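Local atomic coordinates of insecticidal crystal protein Cry7Cal (Bacillus thuringiensis, PDB entry 5ZI1), a protein that is an insecticidal toxin active against the migratory locust and, like other delta endotoxins, probably binds receptors and forms pores in the membranes of gut cells. Residues L86-W100 / V113-A127. Sequence-based numbering, arbitrary orientation.
Sequences LRNALEGYTSALEAW and VYERFVSTENLFKFA
An antiparallel helical hairpin of the N-terminal, all-helical domain of the three-domain delta endotoxins brings Ala-96 against Val-113 near its turn and Leu-86 against Leu-123 and Phe-124 at its far end. The axes run at 155° to each other and approach to 8.7 Å, with small residues, Ala-89, Gly-92 and Ala-96, along the side of segment 86-100 (in helix 73-101) that faces 113-127. Val-113 is a knob in the hole formed by Tyr-93, Ala-96, Leu-97 and Trp-100: CG1 lies 3.9 Å from Trp-100 CB, while CG2, anti to its own backbone N, lies 3.7 Å from Leu-97 N. Tyr-93 lies alongside Phe-117, its CE1 3.7 Å from Phe-117 CB and at the edge of that ring; the Tyr-93 hydroxyl is hydrogen-bonded to Asn-157 OD1 of helix 141-165. The aliphatic part of Arg-116, bent at chi2 (-93°), passes over Gly-92 and Ala-96, with CG 3.9 Å from Ala-96 CB. With chi1 at -64°, Thr-120 OG1 bonds Arg-116 O (2.7 Å) in its own helix while CG2 packs on Ala-89 CB and Leu-90 CD2. At the far end, Leu-86 CD2 sits over the centre of the Phe-124 ring in a CH-pi contact, 3.6 Å from the centroid.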
ATOM      1  N   LEU A  86     -11.446   7.771 -24.042  1.00 43.64           N
ATOM      2  CA  LEU A  86     -10.173   7.163 -23.702  1.00 44.74           C
ATOM      3  C   LEU A  86     -10.204   5.661 -23.920  1.00 49.34           C
ATOM      4  O   LEU A  86      -9.231   5.089 -24.422  1.00 49.44           O
ATOM      5  CB  LEU A  86      -9.798   7.500 -22.263  1.00 47.60           C
ATOM      6  CG  LEU A  86      -9.234   8.917 -22.153  1.00 48.34           C
ATOM      7  CD1 LEU A  86      -9.132   9.320 -20.693  1.00 45.89           C
ATOM      8  CD2 LEU A  86      -7.856   9.004 -22.873  1.00 44.05           C
ATOM      9  N   ARG A  87     -11.317   5.000 -23.573  1.00 53.58           N
ATOM     10  CA  ARG A  87     -11.390   3.561 -23.825  1.00 54.62           C
ATOM     11  C   ARG A  87     -11.243   3.261 -25.310  1.00 53.02           C
ATOM     12  O   ARG A  87     -10.431   2.417 -25.710  1.00 49.14           O
ATOM     13  CB  ARG A  87     -12.696   2.963 -23.305  1.00 53.58           C
ATOM     14  CG  ARG A  87     -12.859   1.554 -23.828  1.00 52.08           C
ATOM     15  CD  ARG A  87     -14.145   0.890 -23.403  1.00 61.18           C
ATOM     16  NE  ARG A  87     -15.327   1.539 -23.948  1.00 61.61           N
ATOM     17  CZ  ARG A  87     -15.712   1.455 -25.214  1.00 63.09           C
ATOM     18  NH1 ARG A  87     -16.817   2.077 -25.600  1.00 63.79           N
ATOM     19  NH2 ARG A  87     -14.989   0.763 -26.090  1.00 62.64           N
ATOM     20  N   ASN A  88     -12.016   3.953 -26.151  1.00 50.07           N
ATOM     21  CA  ASN A  88     -11.925   3.686 -27.582  1.00 54.71           C
ATOM     22  C   ASN A  88     -10.558   4.065 -28.150  1.00 55.62           C
ATOM     23  O   ASN A  88     -10.115   3.460 -29.134  1.00 53.25           O
ATOM     24  CB  ASN A  88     -13.057   4.398 -28.332  1.00 48.89           C
ATOM     25  CG  ASN A  88     -14.384   3.630 -28.230  1.00 70.64           C
ATOM     26  OD1 ASN A  88     -14.569   2.588 -28.880  1.00 72.42           O
ATOM     27  ND2 ASN A  88     -15.295   4.121 -27.386  1.00 65.53           N
ATOM     28  N   ALA A  89      -9.864   5.038 -27.549  1.00 47.53           N
ATOM     29  CA  ALA A  89      -8.578   5.402 -28.129  1.00 57.24           C
ATOM     30  C   ALA A  89      -7.520   4.383 -27.739  1.00 51.06           C
ATOM     31  O   ALA A  89      -6.704   3.977 -28.574  1.00 53.36           O
ATOM     32  CB  ALA A  89      -8.167   6.826 -27.722  1.00 43.54           C
ATOM     33  N   LEU A  90      -7.535   3.938 -26.486  1.00 49.39           N
ATOM     34  CA  LEU A  90      -6.651   2.843 -26.105  1.00 53.22           C
ATOM     35  C   LEU A  90      -6.930   1.591 -26.929  1.00 53.03           C
ATOM     36  O   LEU A  90      -5.996   0.938 -27.409  1.00 58.32           O
ATOM     37  CB  LEU A  90      -6.787   2.548 -24.619  1.00 54.23           C
ATOM     38  CG  LEU A  90      -6.187   3.637 -23.737  1.00 54.98           C
ATOM     39  CD1 LEU A  90      -6.635   3.442 -22.296  1.00 53.09           C
ATOM     40  CD2 LEU A  90      -4.665   3.614 -23.844  1.00 51.29           C
ATOM     41  N   GLU A  91      -8.206   1.235 -27.107  1.00 56.19           N
ATOM     42  CA  GLU A  91      -8.529   0.091 -27.956  1.00 59.17           C
ATOM     43  C   GLU A  91      -7.882   0.248 -29.321  1.00 52.93           C
ATOM     44  O   GLU A  91      -7.185  -0.653 -29.800  1.00 57.24           O
ATOM     45  CB  GLU A  91     -10.042  -0.071 -28.118  1.00 56.94           C
ATOM     46  CG  GLU A  91     -10.784  -0.535 -26.885  1.00 64.34           C
ATOM     47  CD  GLU A  91     -12.320  -0.530 -27.064  1.00 70.10           C
ATOM     48  OE1 GLU A  91     -12.807  -0.311 -28.206  1.00 70.83           O
ATOM     49  OE2 GLU A  91     -13.035  -0.737 -26.054  1.00 64.71           O
ATOM     50  N   GLY A  92      -8.086   1.407 -29.950  1.00 54.53           N
ATOM     51  CA  GLY A  92      -7.484   1.665 -31.247  1.00 51.48           C
ATOM     52  C   GLY A  92      -5.970   1.671 -31.215  1.00 54.94           C
ATOM     53  O   GLY A  92      -5.325   1.291 -32.197  1.00 60.05           O
ATOM     54  N   TYR A  93      -5.376   2.097 -30.097  1.00 49.88           N
ATOM     55  CA  TYR A  93      -3.920   2.086 -30.019  1.00 55.05           C
ATOM     56  C   TYR A  93      -3.386   0.657 -29.898  1.00 56.45           C
ATOM     57  O   TYR A  93      -2.471   0.265 -30.640  1.00 54.07           O
ATOM     58  CB  TYR A  93      -3.431   2.968 -28.859  1.00 50.99           C
ATOM     59  CG  TYR A  93      -1.953   2.773 -28.575  1.00 54.74           C
ATOM     60  CD1 TYR A  93      -0.976   3.398 -29.349  1.00 53.14           C
ATOM     61  CD2 TYR A  93      -1.535   1.921 -27.556  1.00 52.83           C
ATOM     62  CE1 TYR A  93       0.386   3.190 -29.090  1.00 50.28           C
ATOM     63  CE2 TYR A  93      -0.205   1.718 -27.286  1.00 50.65           C
ATOM     64  CZ  TYR A  93       0.759   2.340 -28.047  1.00 53.89           C
ATOM     65  OH  TYR A  93       2.088   2.089 -27.743  1.00 48.65           O
ATOM     66  N   THR A  94      -3.935  -0.139 -28.966  1.00 53.22           N
ATOM     67  CA  THR A  94      -3.475  -1.522 -28.817  1.00 49.90           C
ATOM     68  C   THR A  94      -3.652  -2.293 -30.117  1.00 50.84           C
ATOM     69  O   THR A  94      -2.762  -3.044 -30.541  1.00 51.82           O
ATOM     70  CB  THR A  94      -4.228  -2.228 -27.686  1.00 52.98           C
ATOM     71  OG1 THR A  94      -5.608  -2.352 -28.048  1.00 63.07           O
ATOM     72  CG2 THR A  94      -4.156  -1.436 -26.415  1.00 49.81           C
ATOM     73  N   SER A  95      -4.784  -2.087 -30.785  1.00 49.57           N
ATOM     74  CA  SER A  95      -5.009  -2.719 -32.078  1.00 51.85           C
ATOM     75  C   SER A  95      -3.939  -2.320 -33.095  1.00 57.22           C
ATOM     76  O   SER A  95      -3.460  -3.167 -33.856  1.00 58.84           O
ATOM     77  CB  SER A  95      -6.405  -2.364 -32.576  1.00 52.19           C
ATOM     78  OG  SER A  95      -6.650  -2.912 -33.854  1.00 62.42           O
ATOM     79  N   ALA A  96      -3.538  -1.039 -33.121  1.00 54.32           N
ATOM     80  CA  ALA A  96      -2.475  -0.640 -34.042  1.00 53.22           C
ATOM     81  C   ALA A  96      -1.119  -1.110 -33.559  1.00 53.96           C
ATOM     82  O   ALA A  96      -0.251  -1.439 -34.379  1.00 57.28           O
ATOM     83  CB  ALA A  96      -2.442   0.878 -34.242  1.00 53.58           C
ATOM     84  N   LEU A  97      -0.911  -1.137 -32.239  1.00 51.77           N
ATOM     85  CA  LEU A  97       0.325  -1.706 -31.713  1.00 55.62           C
ATOM     86  C   LEU A  97       0.458  -3.176 -32.098  1.00 53.10           C
ATOM     87  O   LEU A  97       1.559  -3.659 -32.378  1.00 54.53           O
ATOM     88  CB  LEU A  97       0.378  -1.533 -30.198  1.00 52.74           C
ATOM     89  CG  LEU A  97       1.725  -1.862 -29.554  1.00 55.57           C
ATOM     90  CD1 LEU A  97       2.859  -1.103 -30.248  1.00 55.62           C
ATOM     91  CD2 LEU A  97       1.680  -1.529 -28.070  1.00 55.60           C
ATOM     92  N   GLU A  98      -0.663  -3.897 -32.142  1.00 59.18           N
ATOM     93  CA  GLU A  98      -0.613  -5.311 -32.490  1.00 63.00           C
ATOM     94  C   GLU A  98      -0.334  -5.501 -33.973  1.00 61.26           C
ATOM     95  O   GLU A  98       0.495  -6.337 -34.349  1.00 65.04           O
ATOM     96  CB  GLU A  98      -1.921  -5.988 -32.091  1.00 56.32           C
ATOM     97  CG  GLU A  98      -1.818  -7.492 -31.997  1.00 69.50           C
ATOM     98  CD  GLU A  98      -2.995  -8.096 -31.252  1.00 78.32           C
ATOM     99  OE1 GLU A  98      -2.937  -9.308 -30.958  1.00 76.54           O
ATOM    100  OE2 GLU A  98      -3.967  -7.348 -30.957  1.00 77.37           O
ATOM    101  N   ALA A  99      -1.010  -4.730 -34.829  1.00 60.50           N
ATOM    102  CA  ALA A  99      -0.765  -4.818 -36.267  1.00 61.80           C
ATOM    103  C   ALA A  99       0.688  -4.515 -36.603  1.00 62.67           C
ATOM    104  O   ALA A  99       1.264  -5.132 -37.504  1.00 67.50           O
ATOM    105  CB  ALA A  99      -1.690  -3.869 -37.025  1.00 57.11           C
ATOM    106  N   TRP A 100       1.299  -3.566 -35.897  1.00 63.68           N
ATOM    107  CA  TRP A 100       2.685  -3.232 -36.197  1.00 62.30           C
ATOM    108  C   TRP A 100       3.625  -4.317 -35.690  1.00 62.41           C
ATOM    109  O   TRP A 100       4.576  -4.707 -36.381  1.00 62.80           O
ATOM    110  CB  TRP A 100       3.054  -1.873 -35.591  1.00 57.22           C
ATOM    111  CG  TRP A 100       4.548  -1.710 -35.434  1.00 54.80           C
ATOM    112  CD1 TRP A 100       5.457  -1.472 -36.422  1.00 57.79           C
ATOM    113  CD2 TRP A 100       5.296  -1.796 -34.215  1.00 56.19           C
ATOM    114  NE1 TRP A 100       6.725  -1.401 -35.893  1.00 59.53           N
ATOM    115  CE2 TRP A 100       6.651  -1.602 -34.541  1.00 57.45           C
ATOM    116  CE3 TRP A 100       4.951  -2.016 -32.880  1.00 55.36           C
ATOM    117  CZ2 TRP A 100       7.657  -1.625 -33.580  1.00 57.86           C
ATOM    118  CZ3 TRP A 100       5.956  -2.037 -31.930  1.00 57.51           C
ATOM    119  CH2 TRP A 100       7.289  -1.843 -32.284  1.00 52.03           C
ATOM    120  N   VAL A 113       0.643   3.201 -36.011  1.00 57.53           N
ATOM    121  CA  VAL A 113       0.688   3.112 -34.558  1.00 55.88           C
ATOM    122  C   VAL A 113       1.247   4.399 -33.965  1.00 53.62           C
ATOM    123  O   VAL A 113       0.787   4.826 -32.898  1.00 48.99           O
ATOM    124  CB  VAL A 113       1.450   1.854 -34.089  1.00 53.99           C
ATOM    125  CG1 VAL A 113       2.909   1.864 -34.561  1.00 55.31           C
ATOM    126  CG2 VAL A 113       1.357   1.719 -32.583  1.00 53.39           C
ATOM    127  N   TYR A 114       2.184   5.057 -34.663  1.00 54.96           N
ATOM    128  CA  TYR A 114       2.619   6.393 -34.260  1.00 52.90           C
ATOM    129  C   TYR A 114       1.446   7.357 -34.147  1.00 51.23           C
ATOM    130  O   TYR A 114       1.339   8.088 -33.145  1.00 48.46           O
ATOM    131  CB  TYR A 114       3.658   6.950 -35.219  1.00 51.68           C
ATOM    132  CG  TYR A 114       4.009   8.409 -34.949  1.00 55.02           C
ATOM    133  CD1 TYR A 114       5.041   8.733 -34.090  1.00 57.44           C
ATOM    134  CD2 TYR A 114       3.324   9.451 -35.548  1.00 57.92           C
ATOM    135  CE1 TYR A 114       5.367  10.036 -33.813  1.00 55.65           C
ATOM    136  CE2 TYR A 114       3.649  10.765 -35.280  1.00 60.21           C
ATOM    137  CZ  TYR A 114       4.681  11.054 -34.424  1.00 60.51           C
ATOM    138  OH  TYR A 114       5.029  12.369 -34.162  1.00 55.85           O
ATOM    139  N   GLU A 115       0.569   7.395 -35.159  1.00 53.90           N
ATOM    140  CA  GLU A 115      -0.575   8.302 -35.130  0.69 57.66           C
ATOM    141  C   GLU A 115      -1.525   8.019 -33.987  1.00 56.96           C
ATOM    142  O   GLU A 115      -1.995   8.951 -33.350  1.00 52.92           O
ATOM    143  CB  GLU A 115      -1.311   8.170 -36.453  0.69 60.93           C
ATOM    144  CG  GLU A 115      -2.399   9.217 -36.667  0.69 63.55           C
ATOM    145  CD  GLU A 115      -3.766   8.598 -36.845  0.69 67.09           C
ATOM    146  OE1 GLU A 115      -4.405   8.310 -35.814  0.69 71.00           O
ATOM    147  OE2 GLU A 115      -4.191   8.398 -38.003  0.69 68.91           O
ATOM    148  N   ARG A 116      -1.904   6.744 -33.782  1.00 54.01           N
ATOM    149  CA  ARG A 116      -2.762   6.411 -32.649  1.00 53.56           C
ATOM    150  C   ARG A 116      -2.106   6.767 -31.330  1.00 51.56           C
ATOM    151  O   ARG A 116      -2.807   7.158 -30.385  1.00 50.75           O
ATOM    152  CB  ARG A 116      -3.156   4.936 -32.651  1.00 59.53           C
ATOM    153  CG  ARG A 116      -3.751   4.491 -33.957  1.00 55.88           C
ATOM    154  CD  ARG A 116      -5.269   4.624 -33.919  1.00 63.06           C
ATOM    155  NE  ARG A 116      -5.831   4.115 -35.168  1.00 75.55           N
ATOM    156  CZ  ARG A 116      -6.050   4.856 -36.249  1.00 82.74           C
ATOM    157  NH1 ARG A 116      -5.775   6.164 -36.233  1.00 76.95           N
ATOM    158  NH2 ARG A 116      -6.541   4.288 -37.334  1.00 84.11           N
ATOM    159  N   PHE A 117      -0.779   6.667 -31.245  1.00 49.24           N
ATOM    160  CA  PHE A 117      -0.120   6.993 -29.987  1.00 51.51           C
ATOM    161  C   PHE A 117      -0.267   8.476 -29.658  1.00 48.69           C
ATOM    162  O   PHE A 117      -0.744   8.840 -28.577  1.00 50.37           O
ATOM    163  CB  PHE A 117       1.356   6.599 -30.023  1.00 51.76           C
ATOM    164  CG  PHE A 117       2.116   7.107 -28.826  1.00 51.30           C
ATOM    165  CD1 PHE A 117       2.117   6.390 -27.643  1.00 49.33           C
ATOM    166  CD2 PHE A 117       2.763   8.333 -28.856  1.00 45.39           C
ATOM    167  CE1 PHE A 117       2.785   6.868 -26.523  1.00 50.09           C
ATOM    168  CE2 PHE A 117       3.433   8.829 -27.741  1.00 43.82           C
ATOM    169  CZ  PHE A 117       3.446   8.094 -26.575  1.00 51.52           C
ATOM    170  N   VAL A 118       0.158   9.356 -30.572  1.00 50.10           N
ATOM    171  CA  VAL A 118       0.131  10.780 -30.235  1.00 45.38           C
ATOM    172  C   VAL A 118      -1.304  11.275 -30.154  1.00 49.26           C
ATOM    173  O   VAL A 118      -1.627  12.115 -29.304  1.00 51.47           O
ATOM    174  CB  VAL A 118       0.982  11.626 -31.211  1.00 53.07           C
ATOM    175  CG1 VAL A 118       2.391  11.038 -31.372  1.00 50.85           C
ATOM    176  CG2 VAL A 118       0.314  11.755 -32.549  1.00 55.27           C
ATOM    177  N   SER A 119      -2.208  10.732 -30.971  1.00 50.29           N
ATOM    178  CA  SER A 119      -3.607  11.111 -30.801  1.00 53.10           C
ATOM    179  C   SER A 119      -4.158  10.614 -29.472  1.00 48.53           C
ATOM    180  O   SER A 119      -4.964  11.310 -28.845  1.00 48.63           O
ATOM    181  CB  SER A 119      -4.458  10.611 -31.971  1.00 54.58           C
ATOM    182  OG  SER A 119      -4.449   9.195 -32.057  1.00 61.67           O
ATOM    183  N   THR A 120      -3.736   9.427 -29.007  1.00 50.39           N
ATOM    184  CA  THR A 120      -4.276   8.930 -27.735  1.00 51.02           C
ATOM    185  C   THR A 120      -3.657   9.676 -26.562  1.00 48.94           C
ATOM    186  O   THR A 120      -4.341   9.987 -25.581  1.00 49.20           O
ATOM    187  CB  THR A 120      -4.049   7.419 -27.579  1.00 48.45           C
ATOM    188  OG1 THR A 120      -4.766   6.711 -28.595  1.00 48.76           O
ATOM    189  CG2 THR A 120      -4.549   6.937 -26.231  1.00 46.15           C
ATOM    190  N   GLU A 121      -2.365   9.999 -26.663  1.00 49.59           N
ATOM    191  CA  GLU A 121      -1.699  10.714 -25.582  1.00 46.26           C
ATOM    192  C   GLU A 121      -2.225  12.139 -25.462  1.00 48.16           C
ATOM    193  O   GLU A 121      -2.319  12.674 -24.350  1.00 46.15           O
ATOM    194  CB  GLU A 121      -0.181  10.683 -25.809  1.00 44.46           C
ATOM    195  CG  GLU A 121       0.643  11.013 -24.566  1.00 50.14           C
ATOM    196  CD  GLU A 121       0.751  12.519 -24.296  1.00 53.17           C
ATOM    197  OE1 GLU A 121       0.767  13.294 -25.283  1.00 50.28           O
ATOM    198  OE2 GLU A 121       0.817  12.920 -23.103  1.00 48.91           O
ATOM    199  N   ASN A 122      -2.591  12.759 -26.592  1.00 45.59           N
ATOM    200  CA  ASN A 122      -3.243  14.057 -26.537  1.00 43.10           C
ATOM    201  C   ASN A 122      -4.611  13.966 -25.867  1.00 48.00           C
ATOM    202  O   ASN A 122      -4.995  14.884 -25.135  1.00 46.24           O
ATOM    203  CB  ASN A 122      -3.350  14.653 -27.946  1.00 47.30           C
ATOM    204  CG  ASN A 122      -2.017  15.283 -28.439  1.00 48.82           C
ATOM    205  OD1 ASN A 122      -1.122  15.591 -27.649  1.00 46.36           O
ATOM    206  ND2 ASN A 122      -1.902  15.469 -29.745  1.00 46.02           N
ATOM    207  N   LEU A 123      -5.349  12.861 -26.062  1.00 49.16           N
ATOM    208  CA  LEU A 123      -6.625  12.729 -25.367  1.00 45.06           C
ATOM    209  C   LEU A 123      -6.429  12.787 -23.859  1.00 46.42           C
ATOM    210  O   LEU A 123      -7.199  13.443 -23.150  1.00 49.83           O
ATOM    211  CB  LEU A 123      -7.350  11.438 -25.761  1.00 53.08           C
ATOM    212  CG  LEU A 123      -8.818  11.369 -25.274  1.00 50.46           C
ATOM    213  CD1 LEU A 123      -9.535  12.668 -25.623  1.00 48.32           C
ATOM    214  CD2 LEU A 123      -9.584  10.200 -25.869  1.00 40.14           C
ATOM    215  N   PHE A 124      -5.393  12.129 -23.347  1.00 46.78           N
ATOM    216  CA  PHE A 124      -5.128  12.221 -21.915  1.00 47.10           C
ATOM    217  C   PHE A 124      -4.873  13.669 -21.502  1.00 44.79           C
ATOM    218  O   PHE A 124      -5.465  14.159 -20.536  1.00 45.92           O
ATOM    219  CB  PHE A 124      -3.955  11.307 -21.531  1.00 47.79           C
ATOM    220  CG  PHE A 124      -4.350   9.849 -21.329  1.00 47.11           C
ATOM    221  CD1 PHE A 124      -4.901   9.421 -20.133  1.00 44.72           C
ATOM    222  CD2 PHE A 124      -4.166   8.920 -22.340  1.00 46.89           C
ATOM    223  CE1 PHE A 124      -5.260   8.085 -19.944  1.00 47.36           C
ATOM    224  CE2 PHE A 124      -4.510   7.588 -22.166  1.00 47.62           C
ATOM    225  CZ  PHE A 124      -5.063   7.168 -20.968  1.00 47.20           C
ATOM    226  N   LYS A 125      -4.014  14.382 -22.241  1.00 48.25           N
ATOM    227  CA  LYS A 125      -3.801  15.797 -21.940  1.00 44.19           C
ATOM    228  C   LYS A 125      -5.117  16.550 -21.922  1.00 43.85           C
ATOM    229  O   LYS A 125      -5.427  17.257 -20.957  1.00 46.27           O
ATOM    230  CB  LYS A 125      -2.854  16.426 -22.943  1.00 47.19           C
ATOM    231  CG  LYS A 125      -1.447  15.964 -22.822  1.00 49.76           C
ATOM    232  CD  LYS A 125      -0.635  16.513 -23.990  1.00 55.31           C
ATOM    233  CE  LYS A 125       0.811  16.073 -23.891  1.00 59.36           C
ATOM    234  NZ  LYS A 125       1.365  15.920 -25.260  1.00 60.41           N
ATOM    235  N   PHE A 126      -5.925  16.375 -22.965  1.00 44.03           N
ATOM    236  CA  PHE A 126      -7.230  17.033 -23.006  1.00 47.15           C
ATOM    237  C   PHE A 126      -8.157  16.535 -21.899  1.00 47.04           C
ATOM    238  O   PHE A 126      -8.913  17.324 -21.319  1.00 47.12           O
ATOM    239  CB  PHE A 126      -7.875  16.825 -24.379  1.00 45.33           C
ATOM    240  CG  PHE A 126      -9.244  17.433 -24.507  1.00 46.55           C
ATOM    241  CD1 PHE A 126     -10.382  16.688 -24.207  1.00 56.39           C
ATOM    242  CD2 PHE A 126      -9.401  18.741 -24.912  1.00 47.06           C
ATOM    243  CE1 PHE A 126     -11.643  17.250 -24.320  1.00 52.28           C
ATOM    244  CE2 PHE A 126     -10.664  19.304 -25.032  1.00 49.26           C
ATOM    245  CZ  PHE A 126     -11.776  18.558 -24.739  1.00 50.05           C
ATOM    246  N   ALA A 127      -8.120  15.233 -21.583  1.00 50.94           N
ATOM    247  CA  ALA A 127      -9.162  14.662 -20.720  1.00 47.28           C
ATOM    248  C   ALA A 127      -8.863  14.764 -19.229  1.00 47.52           C
ATOM    249  O   ALA A 127      -9.787  14.949 -18.435  1.00 51.68           O
ATOM    250  CB  ALA A 127      -9.396  13.197 -21.073  1.00 49.89           C
TER